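Local coordinates for protein putative mandelate racemase (Salmonella typhimurium, PDB 2O56) that probably acts as a magnesium-dependent dehydratase (hydro-lyase) of the enolase superfamily, although its substrate is not established, at residues D217-T228 / I243-M251; I171-R180 / L198-I208. All blocks are in the same frame, centred on the assembly; numbering follows the deposited sequence.

Interaction 1. Residues D217-T228 / I243-M251. With MG (magnesium ion), chain I.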
loop_
_atom_site.group_PDB
_atom_site.type_symbol
_atom_site.label_atom_id
_atom_site.label_comp_id
_atom_site.label_asym_id
_atom_site.label_seq_id
_atom_site.Cartn_x
_atom_site.Cartn_y
_atom_site.Cartn_z
ATOM N N ASP A 217 23.687 28.889 10.329
ATOM C CA ASP A 217 23.164 27.642 9.759
ATOM C C ASP A 217 24.200 26.939 8.905
ATOM O O ASP A 217 24.999 27.589 8.230
ATOM C CB ASP A 217 21.871 27.924 8.994
ATOM C CG ASP A 217 20.703 28.158 9.930
ATOM O OD1 ASP A 217 20.520 27.336 10.858
ATOM O OD2 ASP A 217 19.973 29.152 9.754
ATOM N N ILE A 218 24.221 25.605 8.964
ATOM C CA ILE A 218 25.161 24.830 8.184
ATOM C C ILE A 218 24.386 23.825 7.309
ATOM O O ILE A 218 23.649 22.985 7.826
ATOM C CB ILE A 218 26.150 24.056 9.075
ATOM C CG1 ILE A 218 27.006 25.026 9.927
ATOM C CG2 ILE A 218 27.037 23.156 8.214
ATOM C CD1 ILE A 218 27.910 24.312 10.927
ATOM N N ILE A 219 24.572 23.934 6.001
ATOM C CA ILE A 219 24.053 22.947 5.052
ATOM C C ILE A 219 25.185 21.989 4.693
ATOM O O ILE A 219 26.286 22.425 4.353
ATOM C CB ILE A 219 23.499 23.644 3.774
ATOM C CG1 ILE A 219 22.383 24.614 4.155
ATOM C CG2 ILE A 219 23.008 22.610 2.720
ATOM C CD1 ILE A 219 22.158 25.723 3.141
ATOM N N ALA A 220 24.918 20.685 4.791
ATOM C CA ALA A 220 25.874 19.673 4.383
ATOM C C ALA A 220 25.548 19.209 2.975
ATOM O O ALA A 220 24.456 18.700 2.733
ATOM C CB ALA A 220 25.798 18.501 5.343
ATOM N N GLU A 221 26.500 19.400 2.065
ATOM C CA GLU A 221 26.331 19.115 0.649
ATOM C C GLU A 221 27.107 17.843 0.334
ATOM O O GLU A 221 28.220 17.661 0.817
ATOM C CB GLU A 221 26.843 20.316 -0.153
ATOM C CG GLU A 221 27.415 20.042 -1.497
ATOM C CD GLU A 221 26.346 19.993 -2.578
ATOM O OE1 GLU A 221 26.140 21.014 -3.267
ATOM O OE2 GLU A 221 25.704 18.933 -2.735
ATOM N N MET A 222 26.501 16.941 -0.438
ATOM C CA MET A 222 27.104 15.637 -0.708
ATOM C C MET A 222 27.358 15.411 -2.196
ATOM O O MET A 222 28.077 14.483 -2.559
ATOM C CB MET A 222 26.211 14.501 -0.202
ATOM C CG MET A 222 25.968 14.478 1.277
ATOM S SD MET A 222 27.460 14.544 2.291
ATOM C CE MET A 222 27.997 12.846 2.246
ATOM N N HIS A 223 26.722 16.226 -3.036
ATOM C CA HIS A 223 26.916 16.225 -4.492
ATOM C C HIS A 223 26.461 14.931 -5.180
ATOM O O HIS A 223 26.763 14.740 -6.361
ATOM C CB HIS A 223 28.389 16.461 -4.857
ATOM C CG HIS A 223 28.851 17.880 -4.720
ATOM N ND1 HIS A 223 29.697 18.292 -3.706
ATOM C CD2 HIS A 223 28.613 18.973 -5.481
ATOM C CE1 HIS A 223 29.947 19.580 -3.843
ATOM N NE2 HIS A 223 29.303 20.017 -4.911
ATOM N N ALA A 224 25.764 14.055 -4.443
ATOM C CA ALA A 224 25.464 12.683 -4.872
ATOM C C ALA A 224 26.702 11.878 -5.246
ATOM O O ALA A 224 26.657 11.038 -6.163
ATOM C CB ALA A 224 24.414 12.673 -6.011
ATOM N N PHE A 225 27.805 12.126 -4.526
ATOM C CA PHE A 225 29.026 11.330 -4.670
ATOM C C PHE A 225 28.858 10.078 -3.793
ATOM O O PHE A 225 29.463 9.026 -4.028
ATOM C CB PHE A 225 30.281 12.131 -4.219
ATOM C CG PHE A 225 30.611 13.359 -5.085
ATOM C CD1 PHE A 225 30.228 13.426 -6.426
ATOM C CD2 PHE A 225 31.336 14.421 -4.549
ATOM C CE1 PHE A 225 30.543 14.534 -7.210
ATOM C CE2 PHE A 225 31.662 15.538 -5.322
ATOM C CZ PHE A 225 31.274 15.590 -6.665
ATOM N N THR A 226 28.040 10.211 -2.761
ATOM C CA THR A 226 27.655 9.096 -1.914
ATOM C C THR A 226 26.505 8.304 -2.567
ATOM O O THR A 226 25.834 8.794 -3.495
ATOM C CB THR A 226 27.180 9.597 -0.537
ATOM O OG1 THR A 226 26.393 10.786 -0.709
ATOM C CG2 THR A 226 28.379 9.920 0.378
ATOM N N ASP A 227 26.289 7.078 -2.092
ATOM C CA ASP A 227 25.058 6.366 -2.413
ATOM C C ASP A 227 24.188 6.271 -1.159
ATOM O O ASP A 227 24.505 6.888 -0.137
ATOM C CB ASP A 227 25.346 5.008 -3.095
ATOM C CG ASP A 227 25.907 3.946 -2.131
ATOM O OD1 ASP A 227 26.251 4.274 -0.975
ATOM O OD2 ASP A 227 26.022 2.764 -2.543
ATOM N N THR A 228 23.109 5.498 -1.223
ATOM C CA THR A 228 22.185 5.366 -0.089
ATOM C C THR A 228 22.885 4.954 1.210
ATOM O O THR A 228 22.703 5.585 2.240
ATOM C CB THR A 228 21.050 4.374 -0.408
ATOM O OG1 THR A 228 20.393 4.805 -1.595
ATOM C CG2 THR A 228 20.023 4.312 0.732
ATOM N N ILE A 243 22.347 20.309 11.676
ATOM C CA ILE A 243 22.418 20.566 10.219
ATOM C C ILE A 243 21.097 21.128 9.640
ATOM O O ILE A 243 20.011 20.583 9.899
ATOM C CB ILE A 243 22.903 19.271 9.488
ATOM C CG1 ILE A 243 24.251 18.838 10.065
ATOM C CG2 ILE A 243 23.036 19.457 7.958
ATOM C CD1 ILE A 243 25.397 19.855 9.775
ATOM N N PHE A 244 21.198 22.227 8.878
ATOM C CA PHE A 244 20.024 23.000 8.386
ATOM C C PHE A 244 19.253 22.172 7.348
ATOM O O PHE A 244 18.051 21.934 7.481
ATOM C CB PHE A 244 20.514 24.278 7.709
ATOM C CG PHE A 244 19.472 25.329 7.520
ATOM C CD1 PHE A 244 18.661 25.742 8.570
ATOM C CD2 PHE A 244 19.345 25.961 6.286
ATOM C CE1 PHE A 244 17.715 26.742 8.372
ATOM C CE2 PHE A 244 18.401 26.973 6.083
ATOM C CZ PHE A 244 17.580 27.344 7.124
ATOM N N TYR A 245 19.960 21.757 6.308
ATOM C CA TYR A 245 19.536 20.587 5.550
ATOM C C TYR A 245 20.680 19.827 4.906
ATOM O O TYR A 245 21.820 20.279 4.918
ATOM C CB TYR A 245 18.436 20.962 4.559
ATOM C CG TYR A 245 18.671 22.195 3.695
ATOM C CD1 TYR A 245 19.380 22.113 2.503
ATOM C CD2 TYR A 245 18.119 23.434 4.045
ATOM C CE1 TYR A 245 19.561 23.225 1.696
ATOM C CE2 TYR A 245 18.296 24.553 3.234
ATOM C CZ TYR A 245 19.026 24.440 2.075
ATOM O OH TYR A 245 19.194 25.535 1.263
ATOM N N TYR A 246 20.367 18.652 4.354
ATOM C CA TYR A 246 21.358 17.688 3.905
ATOM C C TYR A 246 21.111 17.529 2.404
ATOM O O TYR A 246 20.073 17.016 2.026
ATOM C CB TYR A 246 21.054 16.357 4.601
ATOM C CG TYR A 246 22.102 15.257 4.477
ATOM C CD1 TYR A 246 23.452 15.556 4.311
ATOM C CD2 TYR A 246 21.726 13.907 4.552
ATOM C CE1 TYR A 246 24.402 14.547 4.221
ATOM C CE2 TYR A 246 22.678 12.880 4.463
ATOM C CZ TYR A 246 24.006 13.209 4.296
ATOM O OH TYR A 246 24.940 12.213 4.199
ATOM N N GLU A 247 22.049 17.977 1.566
ATOM C CA GLU A 247 21.779 18.245 0.147
ATOM C C GLU A 247 22.294 17.131 -0.770
ATOM O O GLU A 247 23.445 16.697 -0.671
ATOM C CB GLU A 247 22.387 19.604 -0.291
ATOM C CG GLU A 247 22.285 19.842 -1.778
ATOM C CD GLU A 247 22.707 21.227 -2.213
ATOM O OE1 GLU A 247 22.644 22.186 -1.408
ATOM O OE2 GLU A 247 23.108 21.357 -3.384
ATOM N N GLU A 248 21.430 16.672 -1.669
ATOM C CA GLU A 248 21.770 15.603 -2.601
ATOM C C GLU A 248 22.532 14.416 -2.003
ATOM O O GLU A 248 23.598 14.055 -2.511
ATOM C CB GLU A 248 22.577 16.184 -3.777
ATOM C CG GLU A 248 21.741 17.009 -4.750
ATOM C CD GLU A 248 22.326 17.025 -6.138
ATOM O OE1 GLU A 248 23.439 17.553 -6.283
ATOM O OE2 GLU A 248 21.681 16.510 -7.082
ATOM N N PRO A 249 21.986 13.779 -0.946
ATOM C CA PRO A 249 22.720 12.645 -0.385
ATOM C C PRO A 249 22.870 11.506 -1.418
ATOM O O PRO A 249 23.814 10.721 -1.372
ATOM C CB PRO A 249 21.820 12.201 0.772
ATOM C CG PRO A 249 20.445 12.693 0.408
ATOM C CD PRO A 249 20.690 13.987 -0.267
ATOM N N VAL A 250 21.956 11.435 -2.375
ATOM C CA VAL A 250 21.973 10.331 -3.323
ATOM C C VAL A 250 21.370 10.886 -4.643
ATOM O O VAL A 250 20.647 11.880 -4.626
ATOM C CB VAL A 250 21.160 9.120 -2.753
ATOM C CG1 VAL A 250 19.650 9.469 -2.604
ATOM C CG2 VAL A 250 21.316 7.899 -3.627
ATOM N N MET A 251 21.714 10.290 -5.780
ATOM C CA MET A 251 21.150 10.718 -7.069
ATOM C C MET A 251 19.639 10.428 -7.128
ATOM O O MET A 251 19.166 9.589 -6.371
ATOM C CB MET A 251 21.892 10.015 -8.211
ATOM C CG MET A 251 21.647 8.530 -8.312
ATOM S SD MET A 251 22.658 7.766 -9.610
ATOM C CE MET A 251 22.234 6.039 -9.386
HETATM MG MG MG I . 24.598 21.287 -5.004
HETATM O O HOH W 1 23.974 8.769 -5.672
HETATM O O HOH W 2 25.039 23.390 -5.566
HETATM O O HOH W 3 24.748 18.886 -4.900
#
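Glu247 and Glu221 reach one magnesium ion by unlike routes: Glu247 sets CG anti to its backbone N (chi1 173°) and runs on extended, whereas Glu221 bends at its second torsion (chi2 86°). Glu221 OE1 then binds the magnesium at 2.3 Å and Glu247 OE2 at 2.2 Å, with the carboxylate planes turned 60° apart. These two oxygens are near neighbours because the metal holds both; Glu273 and two waters are further ligands. Lys172 pairs with the other oxygen of Glu247, which would offset some of the gathered negative charge. Beneath the carboxylates the strands run parallel, the N-H of Glu247 meeting Ala220 O at 2.8 Å. Ile219 lies alongside Tyr245, its CG1 over the centre of the ring face at 4.0 Å from the centroid. Just past the strand, Met222 CG presses against Tyr246 CE1 at 3.3 Å. Farther on, Thr226 OG1 donates to Pro249 O at 2.7 Å, joining the two loops. Carboxylates offered to magnesium from the C-terminal ends of successive parallel strands are the hallmark of the enolase-superfamily barrel.

Interaction 2. Residues I171-R180 / L198-I208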
loop_
_atom_site.group_PDB
_atom_site.type_symbol
_atom_site.label_atom_id
_atom_site.label_comp_id
_atom_site.label_asym_id
_atom_site.label_seq_id
_atom_site.Cartn_x
_atom_site.Cartn_y
_atom_site.Cartn_z
ATOM N N ILE A 171 26.083 28.871 5.825
ATOM C CA ILE A 171 27.129 28.378 4.960
ATOM C C ILE A 171 26.723 26.985 4.471
ATOM O O ILE A 171 25.975 26.274 5.143
ATOM C CB ILE A 171 28.517 28.329 5.689
ATOM C CG1 ILE A 171 28.515 27.345 6.861
ATOM C CG2 ILE A 171 28.925 29.731 6.211
ATOM C CD1 ILE A 171 29.089 25.967 6.526
ATOM N N LYS A 172 27.215 26.613 3.296
ATOM C CA LYS A 172 27.162 25.224 2.851
ATOM C C LYS A 172 28.545 24.682 2.496
ATOM O O LYS A 172 29.397 25.405 1.979
ATOM C CB LYS A 172 26.248 25.093 1.643
ATOM C CG LYS A 172 26.199 23.672 1.056
ATOM C CD LYS A 172 25.156 23.606 -0.038
ATOM C CE LYS A 172 25.738 23.863 -1.405
ATOM N NZ LYS A 172 24.584 23.920 -2.394
ATOM N N VAL A 173 28.746 23.396 2.752
ATOM C CA VAL A 173 30.057 22.806 2.613
ATOM C C VAL A 173 29.945 21.313 2.366
ATOM O O VAL A 173 29.143 20.622 3.010
ATOM C CB VAL A 173 30.903 23.087 3.888
ATOM C CG1 VAL A 173 30.256 22.471 5.131
ATOM C CG2 VAL A 173 32.333 22.637 3.693
ATOM N N ASP A 174 30.735 20.821 1.414
ATOM C CA ASP A 174 30.974 19.390 1.254
ATOM C C ASP A 174 32.286 19.058 1.952
ATOM O O ASP A 174 33.355 19.342 1.420
ATOM C CB ASP A 174 31.063 19.052 -0.247
ATOM C CG ASP A 174 31.199 17.556 -0.528
ATOM O OD1 ASP A 174 31.611 16.778 0.366
ATOM O OD2 ASP A 174 30.898 17.157 -1.681
ATOM N N THR A 175 32.195 18.437 3.131
ATOM C CA THR A 175 33.379 18.122 3.926
ATOM C C THR A 175 33.960 16.733 3.645
ATOM O O THR A 175 34.969 16.368 4.248
ATOM C CB THR A 175 33.103 18.208 5.411
ATOM O OG1 THR A 175 32.094 17.253 5.763
ATOM C CG2 THR A 175 32.683 19.616 5.815
ATOM N N VAL A 176 33.336 15.965 2.742
ATOM C CA VAL A 176 33.740 14.566 2.524
ATOM C C VAL A 176 34.621 14.356 1.283
ATOM O O VAL A 176 35.542 13.530 1.301
ATOM C CB VAL A 176 32.510 13.602 2.535
ATOM C CG1 VAL A 176 32.894 12.194 2.133
ATOM C CG2 VAL A 176 31.917 13.552 3.916
ATOM N N ALA A 177 34.348 15.114 0.219
ATOM C CA ALA A 177 34.853 14.789 -1.124
ATOM C C ALA A 177 36.287 15.292 -1.396
ATOM O O ALA A 177 36.883 14.978 -2.427
ATOM C CB ALA A 177 33.891 15.307 -2.187
ATOM N N MET A 178 36.839 16.072 -0.472
ATOM C CA MET A 178 38.267 16.391 -0.509
ATOM C C MET A 178 38.979 15.395 0.397
ATOM O O MET A 178 38.623 15.272 1.572
ATOM C CB MET A 178 38.518 17.814 0.013
ATOM C CG MET A 178 39.904 18.402 -0.341
ATOM S SD MET A 178 39.980 19.048 -2.026
ATOM C CE MET A 178 38.838 20.428 -1.952
ATOM N N ASP A 179 39.977 14.688 -0.119
ATOM C CA ASP A 179 40.784 13.829 0.769
ATOM C C ASP A 179 41.756 14.659 1.615
ATOM O O ASP A 179 41.723 15.894 1.574
ATOM C CB ASP A 179 41.488 12.677 0.025
ATOM C CG ASP A 179 42.611 13.142 -0.892
ATOM O OD1 ASP A 179 42.955 14.338 -0.900
ATOM O OD2 ASP A 179 43.152 12.295 -1.631
ATOM N N ARG A 180 42.628 13.994 2.369
ATOM C CA ARG A 180 43.530 14.725 3.251
ATOM C C ARG A 180 44.650 15.395 2.467
ATOM O O ARG A 180 45.348 16.251 2.995
ATOM C CB ARG A 180 44.085 13.824 4.359
ATOM C CG ARG A 180 44.827 12.596 3.857
ATOM C CD ARG A 180 44.693 11.427 4.824
ATOM N NE ARG A 180 45.958 11.116 5.484
ATOM C CZ ARG A 180 46.831 10.205 5.053
ATOM N NH1 ARG A 180 46.582 9.502 3.950
ATOM N NH2 ARG A 180 47.957 9.993 5.730
ATOM N N LEU A 198 34.927 8.907 6.520
ATOM C CA LEU A 198 33.835 9.799 6.910
ATOM C C LEU A 198 34.166 10.611 8.167
ATOM O O LEU A 198 33.583 11.660 8.394
ATOM C CB LEU A 198 32.542 9.005 7.121
ATOM C CG LEU A 198 31.908 8.457 5.839
ATOM C CD1 LEU A 198 30.703 7.611 6.177
ATOM C CD2 LEU A 198 31.521 9.599 4.874
ATOM N N ARG A 199 35.104 10.112 8.971
ATOM C CA ARG A 199 35.526 10.774 10.213
ATOM C C ARG A 199 36.160 12.139 9.928
ATOM O O ARG A 199 35.917 13.115 10.659
ATOM C CB ARG A 199 36.512 9.860 10.958
ATOM C CG ARG A 199 37.198 10.458 12.188
ATOM C CD ARG A 199 36.293 10.513 13.392
ATOM N NE ARG A 199 35.414 9.356 13.517
ATOM C CZ ARG A 199 34.196 9.408 14.055
ATOM N NH1 ARG A 199 33.722 10.557 14.527
ATOM N NH2 ARG A 199 33.449 8.310 14.119
ATOM N N LEU A 200 36.957 12.188 8.861
ATOM C CA LEU A 200 37.508 13.420 8.325
ATOM C C LEU A 200 36.428 14.467 8.018
ATOM O O LEU A 200 36.492 15.597 8.505
ATOM C CB LEU A 200 38.330 13.121 7.072
ATOM C CG LEU A 200 39.067 14.292 6.410
ATOM C CD1 LEU A 200 40.006 15.005 7.400
ATOM C CD2 LEU A 200 39.843 13.790 5.200
ATOM N N GLY A 201 35.446 14.074 7.208
ATOM C CA GLY A 201 34.241 14.862 6.965
ATOM C C GLY A 201 33.562 15.350 8.233
ATOM O O GLY A 201 33.239 16.530 8.335
ATOM N N TYR A 202 33.349 14.447 9.197
ATOM C CA TYR A 202 32.742 14.830 10.469
ATOM C C TYR A 202 33.571 15.858 11.251
ATOM O O TYR A 202 33.012 16.792 11.843
ATOM C CB TYR A 202 32.514 13.613 11.373
ATOM C CG TYR A 202 32.054 14.025 12.749
ATOM C CD1 TYR A 202 30.717 14.336 12.982
ATOM C CD2 TYR A 202 32.962 14.155 13.809
ATOM C CE1 TYR A 202 30.290 14.746 14.234
ATOM C CE2 TYR A 202 32.541 14.571 15.052
ATOM C CZ TYR A 202 31.213 14.863 15.261
ATOM O OH TYR A 202 30.788 15.273 16.500
ATOM N N ASP A 203 34.888 15.648 11.292
ATOM C CA ASP A 203 35.795 16.536 12.049
ATOM C C ASP A 203 35.848 17.932 11.432
ATOM O O ASP A 203 35.830 18.930 12.148
ATOM C CB ASP A 203 37.213 15.963 12.100
ATOM C CG ASP A 203 37.329 14.757 13.010
ATOM O OD1 ASP A 203 36.466 14.555 13.902
ATOM O OD2 ASP A 203 38.290 13.998 12.814
ATOM N N ARG A 204 35.902 18.004 10.104
ATOM C CA ARG A 204 35.780 19.291 9.420
ATOM C C ARG A 204 34.454 19.980 9.768
ATOM O O ARG A 204 34.418 21.166 10.108
ATOM C CB ARG A 204 35.903 19.126 7.901
ATOM C CG ARG A 204 37.294 18.771 7.409
ATOM C CD ARG A 204 37.202 18.033 6.105
ATOM N NE ARG A 204 38.484 17.930 5.411
ATOM C CZ ARG A 204 38.674 17.259 4.281
ATOM N NH1 ARG A 204 37.666 16.606 3.713
ATOM N NH2 ARG A 204 39.875 17.229 3.720
ATOM N N MET A 205 33.367 19.221 9.719
ATOM C CA MET A 205 32.044 19.783 9.958
ATOM C C MET A 205 31.874 20.235 11.417
ATOM O O MET A 205 31.264 21.275 11.687
ATOM C CB MET A 205 30.961 18.780 9.550
ATOM C CG MET A 205 29.570 19.367 9.494
ATOM S SD MET A 205 29.207 20.115 7.918
ATOM C CE MET A 205 29.181 18.669 6.855
ATOM N N ALA A 206 32.437 19.472 12.354
ATOM C CA ALA A 206 32.297 19.800 13.772
ATOM C C ALA A 206 33.164 21.011 14.129
ATOM O O ALA A 206 32.811 21.802 15.015
ATOM C CB ALA A 206 32.677 18.586 14.642
ATOM N N ALA A 207 34.292 21.145 13.430
ATOM C CA ALA A 207 35.153 22.340 13.494
ATOM C C ALA A 207 34.407 23.610 13.084
ATOM O O ALA A 207 34.479 24.634 13.757
ATOM C CB ALA A 207 36.394 22.140 12.608
ATOM N N ILE A 208 33.677 23.545 11.978
ATOM C CA ILE A 208 32.823 24.668 11.578
ATOM C C ILE A 208 31.804 25.024 12.667
ATOM O O ILE A 208 31.731 26.182 13.083
ATOM C CB ILE A 208 32.114 24.425 10.216
ATOM C CG1 ILE A 208 33.148 24.271 9.108
ATOM C CG2 ILE A 208 31.165 25.581 9.904
ATOM C CD1 ILE A 208 32.574 23.748 7.791
#
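Thr175 and Gly201 meet where the loop after a barrel strand bends over the helix that follows it, a strand-to-helix packing within the beta/alpha-barrel domain. Strand 171-173 and helix 198-208 run almost antiparallel, at 167°, with their axes 10.9 Å apart at closest approach. Side chains fill that separation. The ends of Ile171 and Ile208 meet head-on, and in the same manner Val173 CG1 meets Ile208 CD1 at 3.8 Å. Beside them Met205, bent at both chi2 and chi3, runs the opposite way alongside Val173 and carries its CE up to Thr175, lying square across that side chain.

Farther along, the backbones draw together, and the CA atoms of Val176 and Gly201 are 4.5 Å apart. The bare surface of Gly201 is the hollow here: Val176 CG2 settles against its CA at 4.1 Å, while Val176 CG1 rests on Leu198 CD2. Thr175 OG1 donates to Gly201 O at 2.9 Å from above the carbonyl plane, and the helical N-H of Met205 reaches the same oxygen from the opposite face.

Arg204 is the long projection that enters the concave side of the loop. Extended from CG to NE, it passes Thr175 and brings its flat end among backbone carbonyls, all near the guanidinium plane; NE turns to Thr151 O. Leu200 CG packs over one guanidinium face, and Tyr156 of helix 153-165 also touches the arginine. Several bonds in one plane thus fix the rotation of the group and satisfy carbonyls that the turning loop directs inward. Arg204 NH1 gives one N-H to Thr175 O at 2.8 Å and the other to Met178 O at 2.7 Å, while Arg204 NH2 reaches Asp179 O at 3.1 Å.

How the interactions relate
From the N terminus, the chain first enters segment 171-180, and interaction 2 closes when helix 195-212 packs back on it. Interaction 1 opens only later, at strand 217-221, and closes after helix 228-238 with strand 246-247, a beta-alpha-beta unit. The two loops therefore follow in series, neither nested nor crossed. Space joins them more closely: strands 170-173 and 217-221 are neighbours in the parallel sheet, Met205 and Ile208 of helix 195-212 also touch Ile218, and Asp174 probably hydrogen-bonds to His223. Interaction 1 joins two barrel strands and the loops after them, and interaction 2 packs helix 195-212 on the strand before, beside the magnesium site.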